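Local coordinates for protein YlmD (Geobacillus stearothermophilus, PDB 6T1B) that catalyses the phosphorolysis of adenosine, inosine and S-methyl-5'-thioadenosine to the free base and a ribose 1-phosphate, and also deaminates adenosine, at residues 24-29 against 266-271; 45-50 against 58-63; 72-77 against 116-121; 85-90 against 109-114. All blocks are in the same frame, centred on the assembly; numbering follows the deposited sequence. Where two conformers were deposited one is given.

Contact 1 (24-29 against 266-271)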
loop_
_atom_site.group_PDB
_atom_site.type_symbol
_atom_site.label_atom_id
_atom_site.label_comp_id
_atom_site.label_asym_id
_atom_site.label_seq_id
_atom_site.Cartn_x
_atom_site.Cartn_y
_atom_site.Cartn_z
ATOM N N ALA A 24 -14.710 3.088 5.893
ATOM C CA ALA A 24 -13.658 3.911 5.330
ATOM C C ALA A 24 -13.779 3.946 3.820
ATOM O O ALA A 24 -14.414 3.094 3.201
ATOM C CB ALA A 24 -12.271 3.393 5.699
ATOM N N VAL A 25 -13.157 4.966 3.249
ATOM C CA VAL A 25 -12.946 5.070 1.817
ATOM C C VAL A 25 -11.590 4.418 1.592
ATOM O O VAL A 25 -10.572 4.980 1.982
ATOM C CB VAL A 25 -12.904 6.539 1.390
ATOM C CG1 VAL A 25 -12.668 6.668 -0.093
ATOM C CG2 VAL A 25 -14.174 7.257 1.789
ATOM N N ALA A 26 -11.568 3.224 1.002
ATOM C CA ALA A 26 -10.334 2.450 0.912
ATOM C C ALA A 26 -10.296 1.706 -0.415
ATOM O O ALA A 26 -11.273 1.053 -0.785
ATOM C CB ALA A 26 -10.222 1.481 2.095
ATOM N N GLY A 27 -9.173 1.777 -1.115
ATOM C CA GLY A 27 -9.090 1.106 -2.389
ATOM C C GLY A 27 -7.724 1.265 -3.014
ATOM O O GLY A 27 -6.778 1.777 -2.404
ATOM N N LEU A 28 -7.651 0.796 -4.259
ATOM C CA LEU A 28 -6.444 0.887 -5.074
ATOM C C LEU A 28 -6.898 1.183 -6.501
ATOM O O LEU A 28 -7.828 0.545 -7.016
ATOM C CB LEU A 28 -5.680 -0.433 -5.073
ATOM C CG LEU A 28 -4.376 -0.496 -5.867
ATOM C CD1 LEU A 28 -3.243 0.219 -5.157
ATOM C CD2 LEU A 28 -3.951 -1.924 -6.135
ATOM N N THR A 29 -6.261 2.170 -7.132
ATOM C CA THR A 29 -6.649 2.491 -8.509
ATOM C C THR A 29 -6.145 1.422 -9.477
ATOM O O THR A 29 -5.229 0.662 -9.166
ATOM C CB THR A 29 -6.099 3.864 -8.932
ATOM O OG1 THR A 29 -4.681 3.902 -8.829
ATOM C CG2 THR A 29 -6.682 4.961 -8.076
ATOM N N ALA A 266 -2.862 3.608 -3.710
ATOM C CA ALA A 266 -3.617 3.018 -2.611
ATOM C C ALA A 266 -4.033 4.154 -1.695
ATOM O O ALA A 266 -3.267 5.097 -1.460
ATOM C CB ALA A 266 -2.745 2.050 -1.820
ATOM N N PHE A 267 -5.252 4.067 -1.179
ATOM C CA PHE A 267 -5.756 5.171 -0.383
ATOM C C PHE A 267 -6.647 4.639 0.720
ATOM O O PHE A 267 -7.291 3.589 0.579
ATOM C CB PHE A 267 -6.506 6.198 -1.236
ATOM C CG PHE A 267 -7.562 5.591 -2.111
ATOM C CD1 PHE A 267 -8.858 5.409 -1.655
ATOM C CD2 PHE A 267 -7.253 5.177 -3.401
ATOM C CE1 PHE A 267 -9.817 4.841 -2.472
ATOM C CE2 PHE A 267 -8.221 4.619 -4.207
ATOM C CZ PHE A 267 -9.489 4.427 -3.738
ATOM N N ILE A 268 -6.640 5.344 1.840
ATOM C CA ILE A 268 -7.602 5.075 2.909
ATOM C C ILE A 268 -7.856 6.357 3.690
ATOM O O ILE A 268 -6.931 7.113 4.014
ATOM C CB ILE A 268 -7.133 3.913 3.809
ATOM C CG1 ILE A 268 -8.210 3.514 4.825
ATOM C CG2 ILE A 268 -5.828 4.251 4.553
ATOM C CD1 ILE A 268 -7.928 2.181 5.531
ATOM N N GLY A 269 -9.119 6.569 4.045
ATOM C CA GLY A 269 -9.516 7.721 4.836
ATOM C C GLY A 269 -10.950 7.555 5.287
ATOM O O GLY A 269 -11.652 6.645 4.831
ATOM N N ARG A 270 -11.373 8.428 6.181
ATOM C CA ARG A 270 -12.754 8.459 6.639
ATOM C C ARG A 270 -13.373 9.791 6.275
ATOM O O ARG A 270 -12.728 10.832 6.379
ATOM C CB ARG A 270 -12.818 8.209 8.138
ATOM C CG ARG A 270 -12.412 6.794 8.473
ATOM C CD ARG A 270 -12.617 6.444 9.924
ATOM N NE ARG A 270 -11.852 7.306 10.816
ATOM C CZ ARG A 270 -12.381 8.246 11.595
ATOM N NH1 ARG A 270 -13.694 8.452 11.595
ATOM N NH2 ARG A 270 -11.610 8.975 12.390
ATOM N N ARG A 271 -14.630 9.743 5.843
ATOM C CA ARG A 271 -15.324 10.961 5.462
ATOM C C ARG A 271 -15.727 11.762 6.691
ATOM O O ARG A 271 -16.140 11.203 7.709
ATOM C CB ARG A 271 -16.581 10.615 4.670
ATOM C CG ARG A 271 -16.324 9.870 3.392
ATOM C CD ARG A 271 -17.604 9.818 2.537
ATOM N NE ARG A 271 -17.362 9.006 1.356
ATOM C CZ ARG A 271 -16.716 9.434 0.272
ATOM N NH1 ARG A 271 -16.286 10.683 0.209
ATOM N NH2 ARG A 271 -16.532 8.618 -0.756
#

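Contact 2 (45-50 against 58-63). With NOS (inosine), chain B.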
loop_
_atom_site.group_PDB
_atom_site.type_symbol
_atom_site.label_atom_id
_atom_site.label_comp_id
_atom_site.label_asym_id
_atom_site.label_seq_id
_atom_site.Cartn_x
_atom_site.Cartn_y
_atom_site.Cartn_z
ATOM N N MET A 45 -0.533 7.780 -11.177
ATOM C CA MET A 45 -0.649 8.638 -10.002
ATOM C C MET A 45 0.682 9.101 -9.424
ATOM O O MET A 45 0.686 9.890 -8.459
ATOM C CB MET A 45 -1.437 7.897 -8.926
ATOM C CG MET A 45 -2.773 7.433 -9.403
ATOM S SD MET A 45 -3.785 8.845 -9.957
ATOM C CE MET A 45 -5.423 8.334 -9.592
ATOM N N GLY A 46 1.804 8.622 -9.951
ATOM C CA GLY A 46 3.103 8.898 -9.379
ATOM C C GLY A 46 3.710 10.156 -9.960
ATOM O O GLY A 46 3.823 10.298 -11.177
ATOM N N LEU A 47 4.087 11.081 -9.077
ATOM C CA LEU A 47 4.735 12.329 -9.432
ATOM C C LEU A 47 6.245 12.206 -9.570
ATOM O O LEU A 47 6.886 13.173 -9.994
ATOM C CB LEU A 47 4.440 13.401 -8.374
ATOM C CG LEU A 47 2.972 13.858 -8.359
ATOM C CD1 LEU A 47 2.685 14.613 -7.072
ATOM C CD2 LEU A 47 2.672 14.694 -9.586
ATOM N N HIS A 48 6.834 11.066 -9.201
ATOM C CA HIS A 48 8.279 10.937 -9.266
ATOM C C HIS A 48 8.722 9.770 -10.134
ATOM O O HIS A 48 9.616 9.010 -9.767
ATOM C CB HIS A 48 8.951 10.832 -7.896
ATOM C CG HIS A 48 10.448 11.003 -7.948
ATOM N ND1 HIS A 48 11.053 12.221 -8.187
ATOM C CD2 HIS A 48 11.458 10.103 -7.841
ATOM C CE1 HIS A 48 12.367 12.072 -8.186
ATOM N NE2 HIS A 48 12.638 10.794 -7.983
ATOM N N VAL A 49 8.092 9.622 -11.297
ATOM C CA VAL A 49 8.484 8.595 -12.245
ATOM C C VAL A 49 8.822 9.164 -13.609
ATOM O O VAL A 49 9.036 8.403 -14.552
ATOM C CB VAL A 49 7.437 7.470 -12.378
ATOM C CG1 VAL A 49 7.327 6.705 -11.094
ATOM C CG2 VAL A 49 6.088 8.023 -12.817
ATOM N N GLY A 50 8.884 10.489 -13.746
ATOM C CA GLY A 50 9.257 11.100 -14.998
ATOM C C GLY A 50 8.106 11.365 -15.940
ATOM O O GLY A 50 8.341 11.657 -17.112
ATOM N N ASN A 58 -3.832 15.873 -12.942
ATOM C CA ASN A 58 -5.195 15.686 -13.448
ATOM C C ASN A 58 -5.708 14.277 -13.147
ATOM O O ASN A 58 -6.900 14.099 -12.845
ATOM C CB ASN A 58 -5.269 16.012 -14.938
ATOM C CG ASN A 58 -5.304 17.499 -15.183
ATOM O OD1 ASN A 58 -5.787 18.265 -14.344
ATOM N ND2 ASN A 58 -4.819 17.922 -16.348
ATOM N N ASN A 59 -4.832 13.274 -13.200
ATOM C CA ASN A 59 -5.208 11.915 -12.814
ATOM C C ASN A 59 -5.623 11.867 -11.351
ATOM O O ASN A 59 -6.635 11.242 -10.997
ATOM C CB ASN A 59 -4.052 10.940 -13.049
ATOM C CG ASN A 59 -3.712 10.802 -14.511
ATOM O OD1 ASN A 59 -4.561 11.017 -15.376
ATOM N ND2 ASN A 59 -2.480 10.401 -14.797
ATOM N N ARG A 60 -4.867 12.552 -10.489
ATOM C CA ARG A 60 -5.221 12.590 -9.076
ATOM C C ARG A 60 -6.532 13.333 -8.875
ATOM O O ARG A 60 -7.372 12.904 -8.074
ATOM C CB ARG A 60 -4.087 13.235 -8.287
ATOM C CG ARG A 60 -2.819 12.390 -8.261
ATOM C CD ARG A 60 -1.768 13.032 -7.372
ATOM N NE ARG A 60 -0.682 12.102 -7.151
ATOM C CZ ARG A 60 0.109 12.095 -6.085
ATOM N NH1 ARG A 60 1.045 11.156 -5.971
ATOM N NH2 ARG A 60 -0.020 13.030 -5.142
ATOM N N ARG A 61 -6.743 14.452 -9.583
ATOM C CA ARG A 61 -8.022 15.152 -9.506
ATOM C C ARG A 61 -9.167 14.257 -9.961
ATOM O O ARG A 61 -10.280 14.347 -9.425
ATOM C CB ARG A 61 -7.982 16.436 -10.340
ATOM C CG ARG A 61 -7.052 17.492 -9.744
ATOM C CD ARG A 61 -7.296 18.871 -10.278
ATOM N NE ARG A 61 -6.625 19.878 -9.458
ATOM C CZ ARG A 61 -6.978 20.219 -8.218
ATOM N NH1 ARG A 61 -6.293 21.153 -7.574
ATOM N NH2 ARG A 61 -7.998 19.628 -7.611
ATOM N N ARG A 62 -8.918 13.390 -10.938
ATOM C CA ARG A 62 -9.964 12.493 -11.424
ATOM C C ARG A 62 -10.372 11.500 -10.336
ATOM O O ARG A 62 -11.561 11.329 -10.057
ATOM C CB ARG A 62 -9.481 11.778 -12.679
ATOM C CG ARG A 62 -10.511 10.870 -13.321
ATOM C CD ARG A 62 -11.575 11.675 -14.002
ATOM N NE ARG A 62 -11.082 12.237 -15.248
ATOM C CZ ARG A 62 -11.644 13.259 -15.878
ATOM N NH1 ARG A 62 -11.124 13.680 -17.018
ATOM N NH2 ARG A 62 -12.709 13.872 -15.360
ATOM N N LEU A 63 -9.397 10.883 -9.672
ATOM C CA LEU A 63 -9.714 10.002 -8.541
ATOM C C LEU A 63 -10.460 10.773 -7.452
ATOM O O LEU A 63 -11.439 10.278 -6.881
ATOM C CB LEU A 63 -8.454 9.367 -7.959
ATOM C CG LEU A 63 -8.713 8.510 -6.708
ATOM C CD1 LEU A 63 -9.648 7.337 -7.033
ATOM C CD2 LEU A 63 -7.418 8.022 -6.078
HETATM N N9 NOS B . 7.393 7.042 -6.796
HETATM C C4 NOS B . 6.593 7.640 -5.896
HETATM N N3 NOS B . 6.383 7.463 -4.439
HETATM C C2 NOS B . 5.458 8.318 -3.751
HETATM N N1 NOS B . 4.726 9.341 -4.445
HETATM C C6 NOS B . 4.886 9.553 -5.833
HETATM O O6 NOS B . 4.235 10.416 -6.357
HETATM C C5 NOS B . 5.885 8.621 -6.548
HETATM N N7 NOS B . 6.212 8.562 -7.801
HETATM C C8 NOS B . 7.134 7.619 -7.975
HETATM C "C5'" NOS B . 6.617 3.442 -4.574
HETATM O "O5'" NOS B . 6.181 2.126 -4.903
HETATM C "C4'" NOS B . 7.822 3.833 -5.390
HETATM O "O4'" NOS B . 7.400 4.774 -6.403
HETATM C "C1'" NOS B . 8.245 5.905 -6.401
HETATM C "C2'" NOS B . 8.883 5.968 -5.016
HETATM O "O2'" NOS B . 10.157 6.593 -5.084
HETATM C "C3'" NOS B . 8.969 4.493 -4.621
HETATM O "O3'" NOS B . 10.217 3.945 -5.079
#

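Contact 3 (72-77 against 116-121)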
loop_
_atom_site.group_PDB
_atom_site.type_symbol
_atom_site.label_atom_id
_atom_site.label_comp_id
_atom_site.label_asym_id
_atom_site.label_seq_id
_atom_site.Cartn_x
_atom_site.Cartn_y
_atom_site.Cartn_z
ATOM N N GLU A 72 -7.048 18.331 -2.135
ATOM C CA GLU A 72 -6.520 19.169 -1.061
ATOM C C GLU A 72 -6.517 18.470 0.299
ATOM O O GLU A 72 -5.898 18.971 1.249
ATOM C CB GLU A 72 -7.363 20.442 -0.953
ATOM C CG GLU A 72 -7.232 21.398 -2.135
ATOM C CD GLU A 72 -7.895 20.890 -3.411
ATOM O OE1 GLU A 72 -8.861 20.105 -3.322
ATOM O OE2 GLU A 72 -7.444 21.271 -4.512
ATOM N N ARG A 73 -7.232 17.355 0.434
ATOM C CA ARG A 73 -7.323 16.636 1.698
ATOM C C ARG A 73 -6.466 15.375 1.745
ATOM O O ARG A 73 -6.535 14.627 2.728
ATOM C CB ARG A 73 -8.788 16.306 2.013
ATOM C CG ARG A 73 -9.612 17.548 2.313
ATOM C CD ARG A 73 -11.081 17.240 2.440
ATOM N NE ARG A 73 -11.882 18.434 2.191
ATOM C CZ ARG A 73 -13.208 18.439 2.116
ATOM N NH1 ARG A 73 -13.886 17.309 2.273
ATOM N NH2 ARG A 73 -13.850 19.576 1.881
ATOM N N TRP A 74 -5.639 15.134 0.730
ATOM C CA TRP A 74 -4.805 13.948 0.719
ATOM C C TRP A 74 -3.492 14.234 1.441
ATOM O O TRP A 74 -3.028 15.384 1.473
ATOM C CB TRP A 74 -4.462 13.509 -0.701
ATOM C CG TRP A 74 -5.593 13.192 -1.607
ATOM C CD1 TRP A 74 -6.928 13.414 -1.433
ATOM C CD2 TRP A 74 -5.439 12.575 -2.880
ATOM N NE1 TRP A 74 -7.626 12.964 -2.548
ATOM C CE2 TRP A 74 -6.720 12.457 -3.448
ATOM C CE3 TRP A 74 -4.338 12.099 -3.597
ATOM C CZ2 TRP A 74 -6.913 11.889 -4.708
ATOM C CZ3 TRP A 74 -4.542 11.569 -4.855
ATOM C CH2 TRP A 74 -5.813 11.457 -5.382
ATOM N N VAL A 75 -2.854 13.172 1.958
ATOM C CA VAL A 75 -1.507 13.251 2.518
ATOM C C VAL A 75 -0.681 12.133 1.909
ATOM O O VAL A 75 -1.091 10.973 1.947
ATOM C CB VAL A 75 -1.503 13.114 4.045
ATOM C CG1 VAL A 75 -0.084 13.273 4.561
ATOM C CG2 VAL A 75 -2.420 14.125 4.698
ATOM N N CYS A 76 0.473 12.493 1.347
ATOM C CA CYS A 76 1.393 11.582 0.697
ATOM C C CYS A 76 2.730 11.619 1.430
ATOM O O CYS A 76 3.043 12.572 2.166
ATOM C CB CYS A 76 1.598 12.008 -0.761
ATOM S SG CYS A 76 0.076 11.951 -1.758
ATOM N N CYS A 77 3.543 10.604 1.167
ATOM C CA CYS A 77 4.879 10.521 1.742
ATOM C C CYS A 77 5.911 10.162 0.686
ATOM O O CYS A 77 5.589 9.763 -0.431
ATOM C CB CYS A 77 4.921 9.545 2.919
ATOM S SG CYS A 77 4.506 7.836 2.556
ATOM N N GLY A 116 -11.555 13.090 7.302
ATOM C CA GLY A 116 -11.252 14.160 6.367
ATOM C C GLY A 116 -9.831 14.178 5.857
ATOM O O GLY A 116 -9.411 15.169 5.253
ATOM N N VAL A 117 -9.087 13.093 6.024
ATOM C CA VAL A 117 -7.678 13.006 5.667
ATOM C C VAL A 117 -7.506 11.724 4.864
ATOM O O VAL A 117 -7.691 10.627 5.403
ATOM C CB VAL A 117 -6.792 12.970 6.930
ATOM C CG1 VAL A 117 -5.346 12.785 6.559
ATOM C CG2 VAL A 117 -7.005 14.230 7.733
ATOM N N LEU A 118 -7.146 11.838 3.593
ATOM C CA LEU A 118 -6.972 10.670 2.740
ATOM C C LEU A 118 -5.499 10.323 2.664
ATOM O O LEU A 118 -4.721 11.037 2.036
ATOM C CB LEU A 118 -7.553 10.900 1.343
ATOM C CG LEU A 118 -7.693 9.606 0.536
ATOM C CD1 LEU A 118 -8.848 8.744 1.025
ATOM C CD2 LEU A 118 -7.807 9.879 -0.964
ATOM N N LEU A 119 -5.096 9.210 3.278
ATOM C CA LEU A 119 -3.732 8.733 3.147
ATOM C C LEU A 119 -3.592 8.164 1.748
ATOM O O LEU A 119 -4.455 7.392 1.302
ATOM C CB LEU A 119 -3.451 7.647 4.182
ATOM C CG LEU A 119 -3.812 8.059 5.622
ATOM C CD1 LEU A 119 -3.493 6.889 6.545
ATOM C CD2 LEU A 119 -3.135 9.295 6.070
ATOM N N ALA A 120 -2.503 8.487 1.060
ATOM C CA ALA A 120 -2.387 8.168 -0.356
ATOM C C ALA A 120 -0.939 7.804 -0.660
ATOM O O ALA A 120 -0.048 8.660 -0.577
ATOM C CB ALA A 120 -2.858 9.367 -1.181
ATOM N N LEU A 121 -0.709 6.534 -1.036
ATOM C CA LEU A 121 0.616 6.010 -1.333
ATOM C C LEU A 121 0.615 5.330 -2.710
ATOM O O LEU A 121 -0.412 4.789 -3.140
ATOM C CB LEU A 121 1.092 5.023 -0.250
ATOM C CG LEU A 121 1.675 5.640 1.023
ATOM C CD1 LEU A 121 0.719 6.323 1.987
ATOM C CD2 LEU A 121 2.469 4.565 1.779
HETATM O O HOH W 1 2.685 8.838 -0.916
#

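Contact 4 (85-90 against 109-114)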
loop_
_atom_site.group_PDB
_atom_site.type_symbol
_atom_site.label_atom_id
_atom_site.label_comp_id
_atom_site.label_asym_id
_atom_site.label_seq_id
_atom_site.Cartn_x
_atom_site.Cartn_y
_atom_site.Cartn_z
ATOM N N ILE A 85 7.329 5.395 9.748
ATOM C CA ILE A 85 5.900 5.678 9.671
ATOM C C ILE A 85 5.654 6.985 10.408
ATOM O O ILE A 85 6.274 7.243 11.444
ATOM C CB ILE A 85 5.097 4.551 10.346
ATOM C CG1 ILE A 85 5.232 3.240 9.587
ATOM C CG2 ILE A 85 3.637 4.949 10.498
ATOM C CD1 ILE A 85 4.717 2.038 10.360
ATOM N N GLN A 86 4.740 7.806 9.891
ATOM C CA GLN A 86 4.402 9.088 10.498
ATOM C C GLN A 86 2.902 9.181 10.759
ATOM O O GLN A 86 2.102 8.885 9.864
ATOM C CB GLN A 86 4.788 10.237 9.560
ATOM C CG GLN A 86 4.830 11.596 10.218
ATOM C CD GLN A 86 6.183 11.860 10.847
ATOM O OE1 GLN A 86 7.150 12.181 10.153
ATOM N NE2 GLN A 86 6.270 11.692 12.149
ATOM N N LYS A 87 2.531 9.603 11.956
ATOM C CA LYS A 87 1.155 9.975 12.246
ATOM C C LYS A 87 0.888 11.342 11.641
ATOM O O LYS A 87 1.693 12.273 11.801
ATOM C CB LYS A 87 0.953 10.057 13.751
ATOM C CG LYS A 87 -0.439 10.507 14.156
ATOM C CD LYS A 87 -0.610 10.480 15.651
ATOM C CE LYS A 87 -2.027 10.880 16.090
ATOM N NZ LYS A 87 -2.264 10.577 17.532
ATOM N N VAL A 88 -0.230 11.469 10.926
ATOM C CA VAL A 88 -0.604 12.740 10.318
ATOM C C VAL A 88 -2.002 13.162 10.728
ATOM O O VAL A 88 -2.811 12.359 11.204
ATOM C CB VAL A 88 -0.499 12.687 8.781
ATOM C CG1 VAL A 88 0.954 12.455 8.377
ATOM C CG2 VAL A 88 -1.398 11.580 8.214
ATOM N N THR A 89 -2.279 14.460 10.547
ATOM C CA THR A 89 -3.535 15.076 10.942
ATOM C C THR A 89 -3.988 16.032 9.845
ATOM O O THR A 89 -3.354 16.168 8.800
ATOM C CB THR A 89 -3.386 15.869 12.249
ATOM O OG1 THR A 89 -2.543 17.013 12.006
ATOM C CG2 THR A 89 -2.800 15.007 13.350
ATOM N N LYS A 90 -5.095 16.728 10.097
ATOM C CA LYS A 90 -5.569 17.692 9.104
ATOM C C LYS A 90 -4.534 18.770 8.814
ATOM O O LYS A 90 -4.554 19.344 7.714
ATOM C CB LYS A 90 -6.936 18.243 9.501
ATOM C CG LYS A 90 -8.058 17.279 9.109
ATOM C CD LYS A 90 -9.392 17.547 9.793
ATOM C CE LYS A 90 -9.899 18.942 9.517
ATOM N NZ LYS A 90 -11.380 19.007 9.669
ATOM N N GLY A 109 5.069 4.816 5.519
ATOM C CA GLY A 109 3.719 4.564 5.964
ATOM C C GLY A 109 3.202 5.771 6.708
ATOM O O GLY A 109 3.966 6.586 7.236
ATOM N N LEU A 110 1.875 5.852 6.772
ATOM C CA LEU A 110 1.193 6.955 7.416
ATOM C C LEU A 110 0.013 6.395 8.191
ATOM O O LEU A 110 -0.542 5.354 7.821
ATOM C CB LEU A 110 0.615 7.946 6.402
ATOM C CG LEU A 110 1.616 8.634 5.492
ATOM C CD1 LEU A 110 0.905 9.428 4.411
ATOM C CD2 LEU A 110 2.569 9.486 6.293
ATOM N N TYR A 111 -0.390 7.096 9.246
ATOM C CA TYR A 111 -1.662 6.758 9.866
ATOM C C TYR A 111 -2.312 8.014 10.413
ATOM O O TYR A 111 -1.642 9.023 10.640
ATOM C CB TYR A 111 -1.556 5.698 10.960
ATOM C CG TYR A 111 -0.869 6.072 12.247
ATOM C CD1 TYR A 111 -1.596 6.533 13.336
ATOM C CD2 TYR A 111 0.492 5.878 12.402
ATOM C CE1 TYR A 111 -0.978 6.819 14.537
ATOM C CE2 TYR A 111 1.102 6.160 13.599
ATOM C CZ TYR A 111 0.378 6.625 14.652
ATOM O OH TYR A 111 1.020 6.891 15.844
ATOM N N THR A 112 -3.624 7.949 10.645
ATOM C CA THR A 112 -4.331 9.071 11.238
ATOM C C THR A 112 -5.545 8.566 12.002
ATOM O O THR A 112 -6.150 7.547 11.638
ATOM C CB THR A 112 -4.768 10.083 10.171
ATOM O OG1 THR A 112 -5.341 11.246 10.770
ATOM C CG2 THR A 112 -5.789 9.476 9.210
ATOM N N ASP A 113 -5.906 9.297 13.042
ATOM C CA ASP A 113 -7.148 9.040 13.751
ATOM C C ASP A 113 -8.203 10.109 13.484
ATOM O O ASP A 113 -9.242 10.130 14.133
ATOM C CB ASP A 113 -6.909 8.811 15.250
ATOM C CG ASP A 113 -6.411 10.043 15.969
ATOM O OD1 ASP A 113 -6.266 11.087 15.328
ATOM O OD2 ASP A 113 -6.159 9.958 17.195
ATOM N N GLU A 114 -7.987 10.950 12.472
ATOM C CA GLU A 114 -8.920 12.007 12.128
ATOM C C GLU A 114 -9.661 11.666 10.847
ATOM O O GLU A 114 -9.117 11.001 9.965
ATOM C CB GLU A 114 -8.185 13.346 11.957
ATOM C CG GLU A 114 -7.425 13.759 13.199
ATOM C CD GLU A 114 -6.817 15.141 13.138
ATOM O OE1 GLU A 114 -6.179 15.521 14.142
ATOM O OE2 GLU A 114 -6.963 15.846 12.117
HETATM O O HOH W 2 -3.967 11.394 13.616
#

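Contact 1 (24-29 against 266-271)
V25 to L28 and A266 to G269 are paired as neighbouring antiparallel strands of a six-stranded mixed sheet, their axes 4.6 Å apart at closest approach. V25 with G269 and G27 with F267 are the hydrogen-bonded pairs; A26 with I268 and L28 with A266 are the non-hydrogen-bonded ones. The bond from V25 N to G269 O is 2.8 Å long, and V25 O takes the return bond from G269 N as well as a CA-H...O contact from I268 CA at 3.1 Å.

On the V25 face the F267 ring lies across the strand over G27, whose CA sits 4.0 Å from the ring centroid, 26° off the normal, in a CH-pi contact. With chi1 at 51°, F267 CG stands between its own backbone N and carbonyl carbon, which brings the ring back over the partner strand; a CB on G27 would clash with F267 CZ. V25 CG1 touches F267 CE1 at 4.1 Å, and V25 CG2 lies over one face of the R271 guanidinium, 3.7 Å from NE. The other face of the sheet carries A26 CB against I268 CG1 at 4.0 Å and L28 CD1 against A266 CB.

Helix 53-67 covers the F267 side through L63 and L67, and its L67 O accepts from R271 NH2. On the opposite face Y130 of strand 127-133 touches L28 and A266, while strand 118-123 flanks 264-269 within the sheet.

Contact 2 (45-50 against 58-63)
Two hydrogen bonds from the R60 side chain converge on one acceptor, M45 O: NH1 reaches it at 2.8 Å and NE at 2.9 Å. The guanidinium presents its side edge, and the oxygen lies only 5° out of its plane. NH1 approaches nearly along the C=O axis, whereas NE is tilted from the carbonyl plane. An R60 chain extended from CG to NE carries the group this far from its helix, and NH2 is held separately by G96 O and A97 O.

Apolar contacts accompany this grip. L47 CD1 rests over the centre of one guanidinium face, 3.7 Å from R60 NH2. Nearer the helix, M45 is bent at chi2 and chi3, folding its thioether against it: SD meets N59 CB, and CE reaches L63 CB at 3.6 Å.

Both segments also reach the ligand. L47 N donates to inosine O6 at 2.8 Å, with an N-H...O angle of 159°, while V49 CG1 lies 3.3 Å from C8 of the base. R60 NH1 is 3.3 Å from inosine O6, so its positive charge may help polarise that carbonyl. A methionine in place of R60 would probably leave M45 O without both of its donors and let the loop that presents L47 N to the purine shift.

Helix 53-67 thus backs the purine-binding loop, with W74 of strand 74-75 touching R60 and L63, and M45 and L63 both packing on T29 of strand 25-29 and L265 of strand 264-269.

Contact 3 (72-77 against 116-121)
W74 and L118 lie side by side and point the same way, a parallel pair with CA atoms 4.4 Å apart. The leucine starts with CG anti to its backbone N (chi1 -166°), which sets CD2 over one face of the indole, 3.6 Å from the centroid of the five-membered ring in a CH-pi contact. That methyl is displaced toward the rim, 3.5 Å from W74 NE1. W74 itself has CG anti to the carbonyl carbon and beside its own N (chi1 -59°); its NE1 bonds to F69 O, which helps fix the ring's rotation, and CE3 meets A120 CB at 3.9 Å.

V75 turns to the other face, where CG2 meets V117 CG1 at 3.7 Å, the two side chains slanting across each other. Farther along, C77 SG lies beside the branch of L121, 3.9 Å from CG. A water accepts from C77 N and lies 2.8 Å from A120 O, to which it may donate, linking the segments beyond the last of three backbone bonds. These run from L118 N to R73 O, V75 N to L118 O at 2.8 Å, and A120 N to V75 O, the alternation of a parallel pair.

Helix 53-67 packs on W74 through L63 and A64, and L110 of strand 109-112 meets V75 and L119 from the opposite side. The arrangement is that of a parallel edge pair in a fold of stacked mixed sheets flanked by helices, its short edge strand 74-75 leading to C77 of the inosine pocket.

Contact 4 (85-90 against 109-114)
The Y111 ring has K87 CB over one face, 3.9 Å from its centroid and 23° off the normal, and I85 CG2 at its edge, in plane, 3.8 Å from CD2. The CH-pi contact is offset toward the hydroxyl end of the ring, and K87 CG and CD continue along it near CE1. A chi1 of 69° tucks the Y111 ring in above its own main chain, leaning toward strand 85-87. W161 meets the ring edge-to-face, and Y111 OH bonds to E165. Replacing Y111 by an alanine is likely to open a gap under K87 and beside I85 and to leave E165 without the hydroxyl.

The backbones pair in parallel: Q86 N donates to G109 O, Y111 N to Q86 O, and V88 N to Y111 O, the last 2.8 Å long and nearly straight at 169°. L110, on the reverse face, touches V88 CG1 through CD2 at 4.0 Å.

Toward the C-terminal ends of the segments, side chains join in. T112 OG1 donates to V88 O at 2.8 Å and accepts from E114 N, closing an ST turn. The extended E114 side chain lays its carboxylate against T89 and K90; K90 N reaches OE2 at 2.9 Å from above the carboxylate plane. A water accepts from D113 N and lies 2.8 Å from V88 O.

Charge spans the pair only loosely: K87 NZ has its main salt bridge with E165, and its bridge to D113 OD2 is long. The chemistry is therefore graded, with apolar groups and backbone bonds between the strands giving way to hydroxyl, carboxylate and water at the turn.

Contacts 1 and 3 belong to one six-stranded mixed sheet, in which strand 264-269 lies between 25-29 and 118-123, and 74-75 forms the edge; their centres are about 9 Å apart. Contact 4 lies at the edge of a second mixed sheet, stacked on the first through L110, V88 and L119, its centre also about 9 Å from that of contact 3. Along the chain, contact 1 encloses the other three; contact 2 closes before contact 3 opens, and contact 4 is nested within contact 3. Contact 2, about 16 Å from contact 1 between centres, packs helix 53-67 on the first sheet, so the purine-binding loop is braced against the sheet that pairs an early strand with the chain's last.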